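Local coordinates for kappa-carrageenase (Pseudoalteromonas carrageenovora, PDB 1DYP), which hydrolyses internal beta-1,4 linkages between galactose 4-sulfate and 3,6-anhydrogalactose in kappa-carrageenan, its catalytic domain being the part described here, at residues 117-123 against 135-141; 153-157 against 204-208. The protein carries 1 engineered substitution. All coordinates share one frame; numbering follows the deposited sequence.

Contact 1: 117-123 against 135-141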
loop_
_atom_site.group_PDB
_atom_site.type_symbol
_atom_site.label_atom_id
_atom_site.label_comp_id
_atom_site.label_asym_id
_atom_site.label_seq_id
_atom_site.Cartn_x
_atom_site.Cartn_y
_atom_site.Cartn_z
ATOM N N PHE A 117 0.184 -3.180 -1.737
ATOM C CA PHE A 117 1.629 -3.306 -1.682
ATOM C C PHE A 117 2.029 -1.887 -2.055
ATOM O O PHE A 117 1.747 -1.416 -3.157
ATOM C CB PHE A 117 2.125 -4.330 -2.706
ATOM C CG PHE A 117 3.623 -4.438 -2.790
ATOM C CD1 PHE A 117 4.420 -4.323 -1.653
ATOM C CD2 PHE A 117 4.235 -4.682 -4.012
ATOM C CE1 PHE A 117 5.806 -4.449 -1.733
ATOM C CE2 PHE A 117 5.617 -4.813 -4.107
ATOM C CZ PHE A 117 6.406 -4.696 -2.965
ATOM N N TRP A 118 2.662 -1.198 -1.118
ATOM C CA TRP A 118 3.017 0.191 -1.336
ATOM C C TRP A 118 4.153 0.620 -0.428
ATOM O O TRP A 118 4.702 -0.181 0.323
ATOM C CB TRP A 118 1.780 1.057 -1.064
ATOM C CG TRP A 118 1.177 0.836 0.308
ATOM C CD1 TRP A 118 0.766 -0.351 0.843
ATOM C CD2 TRP A 118 0.922 1.832 1.306
ATOM N NE1 TRP A 118 0.273 -0.159 2.113
ATOM C CE2 TRP A 118 0.357 1.173 2.421
ATOM C CE3 TRP A 118 1.112 3.217 1.365
ATOM C CZ2 TRP A 118 -0.018 1.852 3.585
ATOM C CZ3 TRP A 118 0.736 3.896 2.526
ATOM C CH2 TRP A 118 0.179 3.210 3.618
HETATM N N MSE A 119 4.514 1.889 -0.518
HETATM C CA MSE A 119 5.568 2.432 0.323
HETATM C C MSE A 119 5.250 3.896 0.559
HETATM O O MSE A 119 4.718 4.580 -0.320
HETATM C CB MSE A 119 6.945 2.260 -0.336
HETATM C CG MSE A 119 7.116 2.942 -1.686
HETATM SE SE MSE A 119 8.755 2.402 -2.570
HETATM C CE MSE A 119 8.045 0.906 -3.578
ATOM N N TYR A 120 5.547 4.373 1.757
ATOM C CA TYR A 120 5.258 5.756 2.075
ATOM C C TYR A 120 6.255 6.313 3.061
ATOM O O TYR A 120 6.861 5.578 3.841
ATOM C CB TYR A 120 3.836 5.894 2.638
ATOM C CG TYR A 120 3.606 5.257 3.995
ATOM C CD1 TYR A 120 3.664 3.871 4.164
ATOM C CD2 TYR A 120 3.284 6.041 5.103
ATOM C CE1 TYR A 120 3.398 3.285 5.401
ATOM C CE2 TYR A 120 3.020 5.468 6.342
ATOM C CZ TYR A 120 3.074 4.092 6.486
ATOM O OH TYR A 120 2.794 3.524 7.713
ATOM N N SER A 121 6.411 7.627 3.012
ATOM C CA SER A 121 7.335 8.323 3.888
ATOM C C SER A 121 6.576 8.940 5.042
ATOM O O SER A 121 5.350 8.869 5.118
ATOM C CB SER A 121 8.031 9.446 3.121
ATOM O OG SER A 121 7.109 10.489 2.832
ATOM N N THR A 122 7.332 9.531 5.956
ATOM C CA THR A 122 6.746 10.234 7.076
ATOM C C THR A 122 6.369 11.567 6.443
ATOM O O THR A 122 6.812 11.875 5.333
ATOM C CB THR A 122 7.790 10.480 8.166
ATOM O OG1 THR A 122 8.993 10.964 7.558
ATOM C CG2 THR A 122 8.086 9.197 8.922
ATOM N N ILE A 123 5.543 12.350 7.124
ATOM C CA ILE A 123 5.154 13.649 6.599
ATOM C C ILE A 123 5.998 14.686 7.326
ATOM O O ILE A 123 5.962 14.768 8.554
ATOM C CB ILE A 123 3.658 13.936 6.849
ATOM C CG1 ILE A 123 2.806 12.881 6.136
ATOM C CG2 ILE A 123 3.305 15.335 6.352
ATOM C CD1 ILE A 123 1.316 13.033 6.365
ATOM N N TYR A 135 5.653 14.718 1.589
ATOM C CA TYR A 135 5.222 13.329 1.686
ATOM C C TYR A 135 5.269 12.641 0.331
ATOM O O TYR A 135 4.842 13.210 -0.673
ATOM C CB TYR A 135 3.790 13.288 2.231
ATOM C CG TYR A 135 3.156 11.914 2.267
ATOM C CD1 TYR A 135 3.581 10.955 3.186
ATOM C CD2 TYR A 135 2.125 11.578 1.388
ATOM C CE1 TYR A 135 2.993 9.692 3.230
ATOM C CE2 TYR A 135 1.530 10.314 1.424
ATOM C CZ TYR A 135 1.969 9.379 2.348
ATOM O OH TYR A 135 1.391 8.131 2.398
ATOM N N SER A 136 5.791 11.418 0.312
ATOM C CA SER A 136 5.879 10.627 -0.913
ATOM C C SER A 136 5.293 9.243 -0.665
ATOM O O SER A 136 5.613 8.593 0.330
ATOM C CB SER A 136 7.334 10.463 -1.360
ATOM O OG SER A 136 7.939 11.705 -1.665
ATOM N N GLU A 137 4.440 8.794 -1.579
ATOM C CA GLU A 137 3.825 7.479 -1.468
ATOM C C GLU A 137 3.725 6.838 -2.840
ATOM O O GLU A 137 3.172 7.428 -3.767
ATOM C CB GLU A 137 2.417 7.589 -0.874
ATOM C CG GLU A 137 1.681 6.254 -0.758
ATOM C CD GLU A 137 0.226 6.420 -0.359
ATOM O OE1 GLU A 137 -0.086 7.401 0.347
ATOM O OE2 GLU A 137 -0.607 5.567 -0.735
ATOM N N ILE A 138 4.284 5.642 -2.971
ATOM C CA ILE A 138 4.209 4.908 -4.227
ATOM C C ILE A 138 3.401 3.650 -3.953
ATOM O O ILE A 138 3.763 2.840 -3.102
ATOM C CB ILE A 138 5.597 4.500 -4.761
ATOM C CG1 ILE A 138 6.418 5.747 -5.099
ATOM C CG2 ILE A 138 5.425 3.636 -6.015
ATOM C CD1 ILE A 138 7.812 5.453 -5.649
ATOM N N ASP A 139 2.291 3.501 -4.662
ATOM C CA ASP A 139 1.442 2.334 -4.480
ATOM C C ASP A 139 1.738 1.356 -5.605
ATOM O O ASP A 139 1.353 1.584 -6.752
ATOM C CB ASP A 139 -0.016 2.777 -4.497
ATOM C CG ASP A 139 -0.278 3.878 -3.498
ATOM O OD1 ASP A 139 -0.160 3.609 -2.284
ATOM O OD2 ASP A 139 -0.571 5.014 -3.925
ATOM N N VAL A 140 2.438 0.271 -5.281
ATOM C CA VAL A 140 2.786 -0.717 -6.298
ATOM C C VAL A 140 1.494 -1.279 -6.865
ATOM O O VAL A 140 1.339 -1.426 -8.076
ATOM C CB VAL A 140 3.647 -1.840 -5.711
ATOM C CG1 VAL A 140 4.063 -2.803 -6.818
ATOM C CG2 VAL A 140 4.874 -1.242 -5.037
ATOM N N VAL A 141 0.565 -1.597 -5.974
ATOM C CA VAL A 141 -0.741 -2.075 -6.387
ATOM C C VAL A 141 -1.736 -1.975 -5.244
ATOM O O VAL A 141 -1.387 -2.135 -4.076
ATOM C CB VAL A 141 -0.721 -3.550 -6.886
ATOM C CG1 VAL A 141 -0.382 -4.502 -5.744
ATOM C CG2 VAL A 141 -2.079 -3.905 -7.479
#
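F117 to Y120 runs antiparallel to Y135 to D139, with the strand axes 4.7 Å apart at an angle of 170°, and M119 and I138 bond to each other through both N and O. At V140 and V141 the pairing slips by one residue: both face F117, whose O takes a straight bond from V141 N and a weak one from V140 N. The extra residue fits against the phenyl ring, with V140 CG2 over one face, 4.0 Å from the F117 centroid. F117, M119, I138 and V141 share this side of the sheet, and strand 98-105 covers F117 and M119.

The other side carries W118, Y120, E137 and D139. W118 CG sits between its backbone N and carbonyl carbon (chi1 55°), which brings CE3 within 3.6 Å of E137 OE2; D139 OD1 lies 2.5 Å from that same oxygen. Y135 OH bonds to E137 OE1 at 2.6 Å, arriving from above the carboxylate plane. Y120 CB touches this hydroxyl, while S121 O lies in the plane of the Y135 ring, 3.1 Å from Y135 CE1. A phenylalanine in place of Y135 takes the hydroxyl away, and the E137 carboxylate, left without this donor at OE1, would probably be freer to turn. Nearby, S121 OG accepts a 3.0 Å bond from S136 N.

E137 is the nucleophile and D139 a further active-site residue. The classic beta bulge after them, which allows the proton donor E142 to join them on the same side, marks the ExDxxE type of family 16 active site.

Contact 2: 153-157 against 204-208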
loop_
_atom_site.group_PDB
_atom_site.type_symbol
_atom_site.label_atom_id
_atom_site.label_comp_id
_atom_site.label_asym_id
_atom_site.label_seq_id
_atom_site.Cartn_x
_atom_site.Cartn_y
_atom_site.Cartn_z
ATOM N N ASP A 153 -5.365 -0.720 -9.209
ATOM C CA ASP A 153 -4.788 0.618 -9.198
ATOM C C ASP A 153 -3.294 0.566 -8.883
ATOM O O ASP A 153 -2.847 -0.210 -8.045
ATOM C CB ASP A 153 -5.505 1.492 -8.177
ATOM C CG ASP A 153 -6.956 1.679 -8.513
ATOM O OD1 ASP A 153 -7.250 2.124 -9.642
ATOM O OD2 ASP A 153 -7.797 1.379 -7.652
ATOM N N HIS A 154 -2.521 1.395 -9.573
ATOM C CA HIS A 154 -1.068 1.467 -9.402
ATOM C C HIS A 154 -0.864 2.966 -9.368
ATOM O O HIS A 154 -0.517 3.592 -10.370
ATOM C CB HIS A 154 -0.421 0.798 -10.613
ATOM C CG HIS A 154 -0.987 -0.561 -10.905
ATOM N ND1 HIS A 154 -0.513 -1.710 -10.313
ATOM C CD2 HIS A 154 -2.039 -0.947 -11.665
ATOM C CE1 HIS A 154 -1.248 -2.745 -10.688
ATOM N NE2 HIS A 154 -2.183 -2.305 -11.507
ATOM N N ASP A 155 -1.128 3.532 -8.194
ATOM C CA ASP A 155 -1.087 4.974 -7.996
ATOM C C ASP A 155 0.069 5.606 -7.219
ATOM O O ASP A 155 1.000 4.939 -6.743
ATOM C CB ASP A 155 -2.387 5.399 -7.318
ATOM C CG ASP A 155 -3.607 5.018 -8.115
ATOM O OD1 ASP A 155 -3.487 4.941 -9.355
ATOM O OD2 ASP A 155 -4.680 4.802 -7.515
ATOM N N LEU A 156 -0.030 6.926 -7.087
ATOM C CA LEU A 156 0.936 7.752 -6.373
ATOM C C LEU A 156 0.183 8.795 -5.552
ATOM O O LEU A 156 -0.857 9.299 -5.975
ATOM C CB LEU A 156 1.841 8.484 -7.360
ATOM C CG LEU A 156 2.719 7.662 -8.302
ATOM C CD1 LEU A 156 3.377 8.598 -9.301
ATOM C CD2 LEU A 156 3.768 6.896 -7.505
ATOM N N HIS A 157 0.716 9.104 -4.374
ATOM C CA HIS A 157 0.143 10.119 -3.497
ATOM C C HIS A 157 1.311 10.971 -3.024
ATOM O O HIS A 157 2.425 10.473 -2.881
ATOM C CB HIS A 157 -0.526 9.499 -2.268
ATOM C CG HIS A 157 -1.729 8.665 -2.579
ATOM N ND1 HIS A 157 -1.646 7.428 -3.181
ATOM C CD2 HIS A 157 -3.045 8.880 -2.342
ATOM C CE1 HIS A 157 -2.859 6.916 -3.298
ATOM N NE2 HIS A 157 -3.725 7.778 -2.796
ATOM N N ILE A 204 8.958 5.966 -12.799
ATOM C CA ILE A 204 8.339 4.954 -11.960
ATOM C C ILE A 204 7.561 4.094 -12.951
ATOM O O ILE A 204 6.719 4.600 -13.698
ATOM C CB ILE A 204 7.378 5.572 -10.923
ATOM C CG1 ILE A 204 8.126 6.611 -10.086
ATOM C CG2 ILE A 204 6.818 4.478 -10.011
ATOM C CD1 ILE A 204 7.244 7.386 -9.136
ATOM N N THR A 205 7.871 2.803 -12.978
ATOM C CA THR A 205 7.233 1.873 -13.899
ATOM C C THR A 205 6.627 0.711 -13.128
ATOM O O THR A 205 7.312 0.047 -12.354
ATOM C CB THR A 205 8.256 1.329 -14.908
ATOM O OG1 THR A 205 8.890 2.430 -15.568
ATOM C CG2 THR A 205 7.574 0.437 -15.944
ATOM N N TRP A 206 5.340 0.470 -13.350
ATOM C CA TRP A 206 4.616 -0.596 -12.662
ATOM C C TRP A 206 4.452 -1.844 -13.519
ATOM O O TRP A 206 4.268 -1.757 -14.733
ATOM C CB TRP A 206 3.228 -0.109 -12.249
ATOM C CG TRP A 206 3.185 0.901 -11.136
ATOM C CD1 TRP A 206 2.823 0.665 -9.841
ATOM C CD2 TRP A 206 3.380 2.321 -11.244
ATOM N NE1 TRP A 206 2.761 1.845 -9.140
ATOM C CE2 TRP A 206 3.099 2.878 -9.975
ATOM C CE3 TRP A 206 3.758 3.178 -12.288
ATOM C CZ2 TRP A 206 3.179 4.255 -9.721
ATOM C CZ3 TRP A 206 3.837 4.556 -12.033
ATOM C CH2 TRP A 206 3.546 5.074 -10.759
ATOM N N TYR A 207 4.487 -3.001 -12.864
ATOM C CA TYR A 207 4.359 -4.283 -13.546
ATOM C C TYR A 207 3.366 -5.216 -12.870
ATOM O O TYR A 207 3.208 -5.198 -11.654
ATOM C CB TYR A 207 5.704 -5.015 -13.580
ATOM C CG TYR A 207 6.846 -4.254 -14.208
ATOM C CD1 TYR A 207 7.479 -3.216 -13.526
ATOM C CD2 TYR A 207 7.303 -4.585 -15.481
ATOM C CE1 TYR A 207 8.546 -2.524 -14.101
ATOM C CE2 TYR A 207 8.370 -3.898 -16.067
ATOM C CZ TYR A 207 8.984 -2.872 -15.371
ATOM O OH TYR A 207 10.041 -2.200 -15.939
ATOM N N VAL A 208 2.706 -6.036 -13.679
ATOM C CA VAL A 208 1.777 -7.046 -13.184
ATOM C C VAL A 208 2.066 -8.284 -14.025
ATOM O O VAL A 208 1.883 -8.275 -15.241
ATOM C CB VAL A 208 0.303 -6.637 -13.356
ATOM C CG1 VAL A 208 -0.605 -7.789 -12.930
ATOM C CG2 VAL A 208 -0.001 -5.414 -12.503
#
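W206 points its indole from strand 203-208 at segment 153-157, covered by H154 over one face and bordered by L156 at its far edge. H154 CB stands over the five-membered ring, 3.6 Å from the centroid and nearest to W206 CD1 at 3.3 Å. The H154 carbonyl O lies above the same face, nearer the rim, while I204 CG2 from the tryptophan's own strand covers the opposite one. With H154 CG anti to its carbonyl carbon (chi1 -50°), the imidazole turns off the indole, the two planes at 66°, and its CE1 meets V208 CG2 at 3.5 Å. Both imidazole nitrogens are engaged, ND1 with V140 O and NE2 with S152 OG.

No hydrogen bond joins the two segments. Strand 151-162 pairs with 133-139 in the sheet that carries the active site, whereas 203-208 pairs with 193-199 and 211-217, so these side chains meet in the interior of the family 16 beta-sandwich, between its two facing layers.

L156 reaches the benzene end of the indole: CG lies in the ring plane and CD2 approaches W206 CZ2 to 3.5 Å. The same leucine meets I204 tip to tip, L156 CD2 to I204 CD1 at 3.9 Å, and W221 and I138 also touch it. The buried indole nitrogen, W206 NE1, is satisfied by D139 O, which ties this tryptophan to the backbone of the catalytic strand.

In the fold
Contact 1 closes before contact 2 opens along the chain, and their centres lie about 11 Å apart. They share one sheet: strand 133-139 of contact 1 sits between 113-120 and 151-162, and D139 N is probably bonded to D155 O at 2.8 Å. Contact 2 then carries the connection across the sandwich to strand 203-208, where W206 CD1 comes within 3.1 Å of V140 O at the bulge. The active-site strand is therefore held by a neighbour at each side and by a tryptophan from the facing layer. On the active-site side, H157 makes a weak hydrogen bond to D139 OD2 through ND1 and binds a cadmium ion through NE2.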